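Enoyl-CoA hydratase (Mycolicibacterium smegmatis, PDB 7MCM) probably catalyses the reversible hydration of trans-2-enoyl-CoA to (3S)-3-hydroxyacyl-CoA in fatty acid metabolism. Local coordinates at residues B[17-22]-B[41-46]; B[35-40]-B[95-100]. All coordinates share one frame; numbering follows the deposited sequence.

Overall arrangement
The chain starts with a hairpin of strands 8-13 and 16-21, then runs through helix 33-48 into strand 54-59. Contact 1 closes the short loop between strand 16-21 and this helix. Contact 2 closes a longer one, from the earlier turns of the same helix to the start of helix 97-104. Segment 35-40 precedes 41-46, so the two contacts cross along the chain. Their centres lie about 11 Å apart. They also touch: Trp19 CZ3 packs 3.9 Å from Phe39 CE1, and Ile21 CG2 lies 3.8 Å from Phe35 CE2. Helix 33-48 thus ties the main sheet on one side to helix 97-104 on another.

Contact 1: B[17-22]-B[41-46]; sequences QTWTID and AAVDAA
This is a buried strand-on-helix contact, in which Trp19 and Gln17 of strand 16-21 meet Ala42, Val43 and Ala46 of helix 33-48. The two short segments run almost exactly antiparallel, at 178°, with their axes 11.2 Å apart. The Trp19 indole reaches across to the helix. The CB methyl of Ala42 sits over one face of the six-membered ring of Trp19, 3.7 Å from the ring centroid, in a CH-pi contact. The Val43 and Trp19 side chains cross at about a right angle, with Val43 CG2 3.7 Å from Trp19 CH2. The CB of Ala46 lies at the rim near the ring plane, 4.0 Å from Trp19 CZ2. The small alanines let the indole come close to the helix backbone, with Trp19 CZ2 3.4 Å from Ala42 O.

The indole is also held by its own strand. Trp19 NE1 donates a nearly straight bond of 2.9 Å to Gln17 OE1, which lies in the ring plane. At the acceptor, NE1 approaches tilted out of the Gln17 carbonyl plane. The Gln17 chain is extended beyond CG (chi2 -173°), and this carries its amide out to the indole. A water donates to both Gln17 OE1 and Ala42 O, linking the strand side chain to the helix backbone. Gln17 OE1 therefore accepts two bonds within this buried layer. Trp19 also packs on Leu8 of strand 8-13 and on Val55 and Leu57 of strand 54-59. Strands 16-21 and 54-59 are parallel neighbours in the mixed sheet, and helix 33-48 packs against it as the beta-alpha-beta crossover between them, within the crotonase fold.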
ATOM      1  N   GLN B  17      13.508   7.493  31.226  1.00 37.66           N
ATOM      2  CA  GLN B  17      13.145   8.891  31.406  1.00 42.99           C
ATOM      3  C   GLN B  17      11.650   8.984  31.646  1.00 39.33           C
ATOM      4  O   GLN B  17      10.866   8.265  31.020  1.00 36.17           O
ATOM      5  CB  GLN B  17      13.498   9.749  30.189  1.00 40.34           C
ATOM      6  CG  GLN B  17      14.899  10.254  30.135  1.00 49.86           C
ATOM      7  CD  GLN B  17      15.107  11.231  28.995  1.00 48.98           C
ATOM      8  OE1 GLN B  17      14.228  11.413  28.152  1.00 42.15           O
ATOM      9  NE2 GLN B  17      16.282  11.846  28.950  1.00 47.68           N
ATOM     10  N   THR B  18      11.252   9.870  32.547  1.00 37.72           N
ATOM     11  CA  THR B  18       9.844  10.190  32.718  1.00 34.01           C
ATOM     12  C   THR B  18       9.600  11.600  32.206  1.00 39.75           C
ATOM     13  O   THR B  18      10.326  12.535  32.570  1.00 37.06           O
ATOM     14  CB  THR B  18       9.418  10.054  34.175  1.00 39.53           C
ATOM     15  OG1 THR B  18       9.713   8.731  34.620  1.00 40.69           O
ATOM     16  CG2 THR B  18       7.915  10.283  34.310  1.00 36.62           C
ATOM     17  N   TRP B  19       8.607  11.736  31.336  1.00 36.71           N
ATOM     18  CA  TRP B  19       8.147  13.022  30.827  1.00 36.87           C
ATOM     19  C   TRP B  19       6.798  13.302  31.471  1.00 35.87           C
ATOM     20  O   TRP B  19       5.856  12.524  31.294  1.00 31.09           O
ATOM     21  CB  TRP B  19       8.003  13.001  29.308  1.00 36.70           C
ATOM     22  CG  TRP B  19       9.248  12.651  28.546  1.00 36.63           C
ATOM     23  CD1 TRP B  19      10.502  12.451  29.050  1.00 40.31           C
ATOM     24  CD2 TRP B  19       9.348  12.462  27.131  1.00 32.71           C
ATOM     25  NE1 TRP B  19      11.379  12.161  28.031  1.00 36.17           N
ATOM     26  CE2 TRP B  19      10.692  12.160  26.844  1.00 35.48           C
ATOM     27  CE3 TRP B  19       8.426  12.527  26.076  1.00 35.16           C
ATOM     28  CZ2 TRP B  19      11.142  11.928  25.542  1.00 37.36           C
ATOM     29  CZ3 TRP B  19       8.871  12.293  24.791  1.00 35.84           C
ATOM     30  CH2 TRP B  19      10.213  11.986  24.533  1.00 35.15           C
ATOM     31  N   THR B  20       6.707  14.400  32.225  1.00 36.36           N
ATOM     32  CA  THR B  20       5.476  14.760  32.916  1.00 35.62           C
ATOM     33  C   THR B  20       4.920  16.021  32.265  1.00 38.12           C
ATOM     34  O   THR B  20       5.539  17.091  32.337  1.00 39.41           O
ATOM     35  CB  THR B  20       5.708  14.972  34.410  1.00 40.20           C
ATOM     36  OG1 THR B  20       6.349  13.820  34.967  1.00 38.86           O
ATOM     37  CG2 THR B  20       4.385  15.164  35.106  1.00 37.33           C
ATOM     38  N   ILE B  21       3.747  15.884  31.632  1.00 39.11           N
ATOM     39  CA  ILE B  21       3.048  17.036  31.077  1.00 33.44           C
ATOM     40  C   ILE B  21       2.667  17.959  32.217  1.00 35.73           C
ATOM     41  O   ILE B  21       2.053  17.526  33.199  1.00 37.71           O
ATOM     42  CB  ILE B  21       1.799  16.579  30.313  1.00 33.97           C
ATOM     43  CG1 ILE B  21       2.167  15.563  29.225  1.00 32.91           C
ATOM     44  CG2 ILE B  21       1.039  17.805  29.743  1.00 32.94           C
ATOM     45  CD1 ILE B  21       0.962  14.804  28.673  1.00 28.32           C
ATOM     46  N   ASP B  22       3.039  19.246  32.108  1.00 34.84           N
ATOM     47  CA  ASP B  22       2.802  20.170  33.225  1.00 36.83           C
ATOM     48  C   ASP B  22       2.329  21.524  32.667  1.00 41.57           C
ATOM     49  O   ASP B  22       3.085  22.491  32.567  1.00 41.11           O
ATOM     50  CB  ASP B  22       4.059  20.299  34.103  1.00 43.48           C
ATOM     51  CG  ASP B  22       3.762  20.860  35.503  1.00 48.27           C
ATOM     52  OD1 ASP B  22       2.599  21.237  35.771  1.00 46.32           O
ATOM     53  OD2 ASP B  22       4.694  20.912  36.340  1.00 54.31           O
ATOM     54  N   ALA B  41      11.664  18.694  21.338  1.00 43.28           N
ATOM     55  CA  ALA B  41      13.015  18.665  21.898  1.00 40.17           C
ATOM     56  C   ALA B  41      13.262  17.390  22.703  1.00 39.91           C
ATOM     57  O   ALA B  41      14.340  16.793  22.614  1.00 41.80           O
ATOM     58  CB  ALA B  41      13.252  19.900  22.765  1.00 44.45           C
ATOM     59  N   ALA B  42      12.269  16.954  23.489  1.00 41.40           N
ATOM     60  CA  ALA B  42      12.436  15.761  24.315  1.00 38.05           C
ATOM     61  C   ALA B  42      12.644  14.520  23.458  1.00 40.08           C
ATOM     62  O   ALA B  42      13.493  13.676  23.770  1.00 39.95           O
ATOM     63  CB  ALA B  42      11.227  15.581  25.233  1.00 31.83           C
ATOM     64  N   VAL B  43      11.872  14.385  22.379  1.00 35.46           N
ATOM     65  CA  VAL B  43      12.059  13.255  21.471  1.00 39.26           C
ATOM     66  C   VAL B  43      13.454  13.289  20.862  1.00 39.62           C
ATOM     67  O   VAL B  43      14.163  12.277  20.836  1.00 33.48           O
ATOM     68  CB  VAL B  43      10.966  13.242  20.385  1.00 32.65           C
ATOM     69  CG1 VAL B  43      11.333  12.252  19.263  1.00 33.28           C
ATOM     70  CG2 VAL B  43       9.640  12.836  20.998  1.00 32.17           C
ATOM     71  N   ASP B  44      13.869  14.452  20.357  1.00 35.31           N
ATOM     72  CA  ASP B  44      15.185  14.536  19.737  1.00 40.60           C
ATOM     73  C   ASP B  44      16.300  14.254  20.742  1.00 42.34           C
ATOM     74  O   ASP B  44      17.322  13.651  20.389  1.00 38.24           O
ATOM     75  CB  ASP B  44      15.372  15.902  19.074  1.00 40.43           C
ATOM     76  CG  ASP B  44      14.527  16.053  17.826  1.00 48.67           C
ATOM     77  OD1 ASP B  44      13.985  15.025  17.363  1.00 47.54           O
ATOM     78  OD2 ASP B  44      14.408  17.179  17.304  1.00 56.93           O
ATOM     79  N   ALA B  45      16.134  14.698  21.991  1.00 42.15           N
ATOM     80  CA  ALA B  45      17.168  14.462  22.994  1.00 44.58           C
ATOM     81  C   ALA B  45      17.208  12.997  23.409  1.00 42.43           C
ATOM     82  O   ALA B  45      18.285  12.446  23.661  1.00 41.10           O
ATOM     83  CB  ALA B  45      16.942  15.355  24.212  1.00 39.95           C
ATOM     84  N   ALA B  46      16.047  12.356  23.498  1.00 41.11           N
ATOM     85  CA  ALA B  46      16.017  10.943  23.857  1.00 41.69           C
ATOM     86  C   ALA B  46      16.609  10.084  22.745  1.00 37.13           C
ATOM     87  O   ALA B  46      17.352   9.137  23.018  1.00 41.03           O
ATOM     88  CB  ALA B  46      14.583  10.521  24.192  1.00 33.34           C
TER
HETATM   89  O   HOH W   1      14.528  13.588  26.392  1.00 35.77           O

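Contact 2: B[35-40]-B[95-100]; sequences FIDAFD and IQRVPR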
ATOM      1  N   PHE B  35       4.338  23.679  24.658  1.00 42.50           N
ATOM      2  CA  PHE B  35       4.405  22.242  24.895  1.00 40.76           C
ATOM      3  C   PHE B  35       4.909  21.505  23.662  1.00 43.26           C
ATOM      4  O   PHE B  35       5.747  20.597  23.763  1.00 41.96           O
ATOM      5  CB  PHE B  35       3.047  21.676  25.308  1.00 43.58           C
ATOM      6  CG  PHE B  35       3.080  20.192  25.500  1.00 34.05           C
ATOM      7  CD1 PHE B  35       2.862  19.333  24.434  1.00 35.55           C
ATOM      8  CD2 PHE B  35       3.412  19.651  26.736  1.00 37.28           C
ATOM      9  CE1 PHE B  35       2.952  17.966  24.609  1.00 32.08           C
ATOM     10  CE2 PHE B  35       3.490  18.280  26.913  1.00 40.25           C
ATOM     11  CZ  PHE B  35       3.256  17.441  25.848  1.00 32.54           C
ATOM     12  N   ILE B  36       4.373  21.852  22.488  1.00 42.93           N
ATOM     13  CA  ILE B  36       4.757  21.156  21.264  1.00 39.88           C
ATOM     14  C   ILE B  36       6.259  21.265  21.041  1.00 44.89           C
ATOM     15  O   ILE B  36       6.931  20.264  20.757  1.00 41.33           O
ATOM     16  CB  ILE B  36       3.947  21.698  20.069  1.00 44.69           C
ATOM     17  CG1 ILE B  36       2.449  21.432  20.296  1.00 39.15           C
ATOM     18  CG2 ILE B  36       4.421  21.050  18.773  1.00 44.26           C
ATOM     19  CD1 ILE B  36       1.508  22.088  19.281  1.00 41.48           C
ATOM     20  N   ASP B  37       6.817  22.468  21.229  1.00 43.07           N
ATOM     21  CA  ASP B  37       8.259  22.664  21.097  1.00 42.67           C
ATOM     22  C   ASP B  37       9.040  21.786  22.075  1.00 42.50           C
ATOM     23  O   ASP B  37      10.068  21.205  21.712  1.00 44.52           O
ATOM     24  CB  ASP B  37       8.607  24.136  21.324  1.00 45.70           C
ATOM     25  CG  ASP B  37       8.143  25.036  20.195  1.00 50.33           C
ATOM     26  OD1 ASP B  37       7.872  24.526  19.088  1.00 54.80           O
ATOM     27  OD2 ASP B  37       8.052  26.261  20.419  1.00 53.58           O
ATOM     28  N   ALA B  38       8.582  21.700  23.329  1.00 42.36           N
ATOM     29  CA  ALA B  38       9.268  20.881  24.328  1.00 40.58           C
ATOM     30  C   ALA B  38       9.176  19.395  23.992  1.00 37.97           C
ATOM     31  O   ALA B  38      10.119  18.633  24.233  1.00 36.47           O
ATOM     32  CB  ALA B  38       8.669  21.141  25.708  1.00 37.75           C
ATOM     33  N   PHE B  39       8.036  18.966  23.454  1.00 38.14           N
ATOM     34  CA  PHE B  39       7.871  17.569  23.078  1.00 36.90           C
ATOM     35  C   PHE B  39       8.799  17.217  21.921  1.00 38.67           C
ATOM     36  O   PHE B  39       9.473  16.182  21.955  1.00 39.71           O
ATOM     37  CB  PHE B  39       6.403  17.303  22.737  1.00 33.34           C
ATOM     38  CG  PHE B  39       6.042  15.839  22.678  1.00 33.71           C
ATOM     39  CD1 PHE B  39       5.768  15.132  23.839  1.00 32.31           C
ATOM     40  CD2 PHE B  39       5.963  15.184  21.467  1.00 38.11           C
ATOM     41  CE1 PHE B  39       5.432  13.787  23.797  1.00 34.28           C
ATOM     42  CE2 PHE B  39       5.634  13.828  21.408  1.00 39.16           C
ATOM     43  CZ  PHE B  39       5.367  13.132  22.576  1.00 39.52           C
ATOM     44  N   ASP B  40       8.873  18.086  20.906  1.00 38.63           N
ATOM     45  CA  ASP B  40       9.878  17.930  19.858  1.00 45.33           C
ATOM     46  C   ASP B  40      11.273  17.773  20.450  1.00 41.22           C
ATOM     47  O   ASP B  40      11.998  16.832  20.117  1.00 37.56           O
ATOM     48  CB  ASP B  40       9.852  19.128  18.907  1.00 43.42           C
ATOM     49  CG  ASP B  40       8.954  18.911  17.709  1.00 48.87           C
ATOM     50  OD1 ASP B  40       8.730  17.747  17.309  1.00 51.60           O
ATOM     51  OD2 ASP B  40       8.465  19.919  17.158  1.00 56.97           O
ATOM     52  N   ILE B  95      -0.963  21.019  15.540  1.00 54.46           N
ATOM     53  CA  ILE B  95      -1.351  19.878  16.368  1.00 47.64           C
ATOM     54  C   ILE B  95      -0.819  18.561  15.838  1.00 47.76           C
ATOM     55  O   ILE B  95      -0.901  17.553  16.542  1.00 50.63           O
ATOM     56  CB  ILE B  95      -2.884  19.740  16.498  1.00 42.41           C
ATOM     57  N   GLN B  96      -0.269  18.540  14.625  1.00 47.10           N
ATOM     58  CA  GLN B  96       0.239  17.310  14.038  1.00 48.10           C
ATOM     59  C   GLN B  96       1.731  17.115  14.264  1.00 47.70           C
ATOM     60  O   GLN B  96       2.254  16.046  13.934  1.00 36.34           O
ATOM     61  CB  GLN B  96      -0.089  17.279  12.542  1.00 45.95           C
ATOM     62  CG  GLN B  96      -1.585  17.125  12.273  1.00 41.42           C
ATOM     63  CD  GLN B  96      -1.926  16.968  10.801  1.00 47.84           C
ATOM     64  OE1 GLN B  96      -1.064  17.090   9.929  1.00 44.24           O
ATOM     65  NE2 GLN B  96      -3.204  16.699  10.518  1.00 40.31           N
ATOM     66  N   ARG B  97       2.410  18.093  14.869  1.00 38.77           N
ATOM     67  CA  ARG B  97       3.821  17.934  15.198  1.00 43.47           C
ATOM     68  C   ARG B  97       4.027  16.853  16.255  1.00 40.45           C
ATOM     69  O   ARG B  97       5.024  16.127  16.214  1.00 38.01           O
ATOM     70  CB  ARG B  97       4.402  19.269  15.660  1.00 48.85           C
ATOM     71  CG  ARG B  97       4.624  20.260  14.535  1.00 48.18           C
ATOM     72  CD  ARG B  97       5.065  21.616  15.065  1.00 52.18           C
ATOM     73  NE  ARG B  97       6.293  21.536  15.844  1.00 51.22           N
ATOM     74  CZ  ARG B  97       6.763  22.531  16.584  1.00 56.89           C
ATOM     75  NH1 ARG B  97       6.129  23.691  16.661  1.00 57.38           N
ATOM     76  NH2 ARG B  97       7.903  22.364  17.252  1.00 53.23           N
ATOM     77  N   VAL B  98       3.118  16.760  17.233  1.00 42.81           N
ATOM     78  CA  VAL B  98       3.246  15.730  18.272  1.00 43.37           C
ATOM     79  C   VAL B  98       3.164  14.317  17.701  1.00 41.34           C
ATOM     80  O   VAL B  98       4.048  13.497  18.011  1.00 39.62           O
ATOM     81  CB  VAL B  98       2.212  15.977  19.387  1.00 43.56           C
ATOM     82  CG1 VAL B  98       1.998  14.708  20.216  1.00 41.48           C
ATOM     83  CG2 VAL B  98       2.649  17.119  20.259  1.00 40.79           C
ATOM     84  N   PRO B  99       2.163  13.957  16.879  1.00 41.60           N
ATOM     85  CA  PRO B  99       2.183  12.620  16.268  1.00 38.27           C
ATOM     86  C   PRO B  99       3.442  12.356  15.470  1.00 37.36           C
ATOM     87  O   PRO B  99       4.006  11.257  15.541  1.00 38.62           O
ATOM     88  CB  PRO B  99       0.948  12.630  15.357  1.00 47.09           C
ATOM     89  CG  PRO B  99       0.103  13.705  15.865  1.00 40.70           C
ATOM     90  CD  PRO B  99       0.961  14.717  16.491  1.00 46.72           C
ATOM     91  N   ARG B 100       3.910  13.350  14.716  1.00 38.38           N
ATOM     92  CA  ARG B 100       5.102  13.152  13.907  1.00 38.99           C
ATOM     93  C   ARG B 100       6.330  12.986  14.788  1.00 40.35           C
ATOM     94  O   ARG B 100       7.250  12.243  14.429  1.00 40.80           O
ATOM     95  CB  ARG B 100       5.285  14.325  12.944  1.00 39.64           C
ATOM     96  CG  ARG B 100       4.172  14.428  11.902  1.00 41.55           C
ATOM     97  CD  ARG B 100       4.524  15.388  10.787  1.00 48.69           C
ATOM     98  NE  ARG B 100       3.411  15.551   9.860  1.00 55.79           N
ATOM     99  CZ  ARG B 100       3.112  14.697   8.889  1.00 57.77           C
ATOM    100  NH1 ARG B 100       3.824  13.598   8.693  1.00 47.96           N
ATOM    101  NH2 ARG B 100       2.058  14.942   8.112  1.00 52.64           N
TER
HETATM  102  O   HOH W   2       7.354  16.912  15.198  1.00 44.99           O
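Arg97 leaves its helix with CG anti to its own carbonyl carbon (chi1 -74°), and a bend at chi3 (59°) turns the guanidinium over Ile36 and between two aspartates. Ile36 CG2 stands anti to its backbone N and lies under the centre of the guanidinium face, 3.5 Å from Arg97 NE. The carboxylates come to the edge instead. Asp40 OD2 accepts from Arg97 NH2 through its anti lone pair, with a weak second bond from NE. The NH2 bond is very short as modelled, at 2.5 Å, and its exact length is doubtful. The Asp40 carboxylate and the guanidinium are nearly coplanar, 25° apart; the Asp37 carboxylate is turned further. Asp37 OD1 takes a bond from Arg97 NH2 at 2.8 Å, met nearly along its C-O axis, and a weak one from NH1. Arg97 NH2 is thus shared by both acids, and the resulting salt-bridge network fixes the rotation of the guanidinium. A water donates to Asp40 OD1 and Arg97 O, adding a link to the helix backbone.

Val98 serves the apolar side. Its CG1 lies 3.9 Å from Phe39 CE2, and its CG2 meets Ile36 CG1 at 4.3 Å. Asp40 OD1 has a further salt bridge to Arg104 of helix 97-104. Phe39 continues onto Ala101 and Leu102 of that helix and onto Leu8 of strand 8-13, while Val98 reaches Leu124 of helix 120-127. Arg100 forms a salt bridge with Asp232 of a neighbouring subunit, so the segment packed on helix 33-48 also joins the subunit interface.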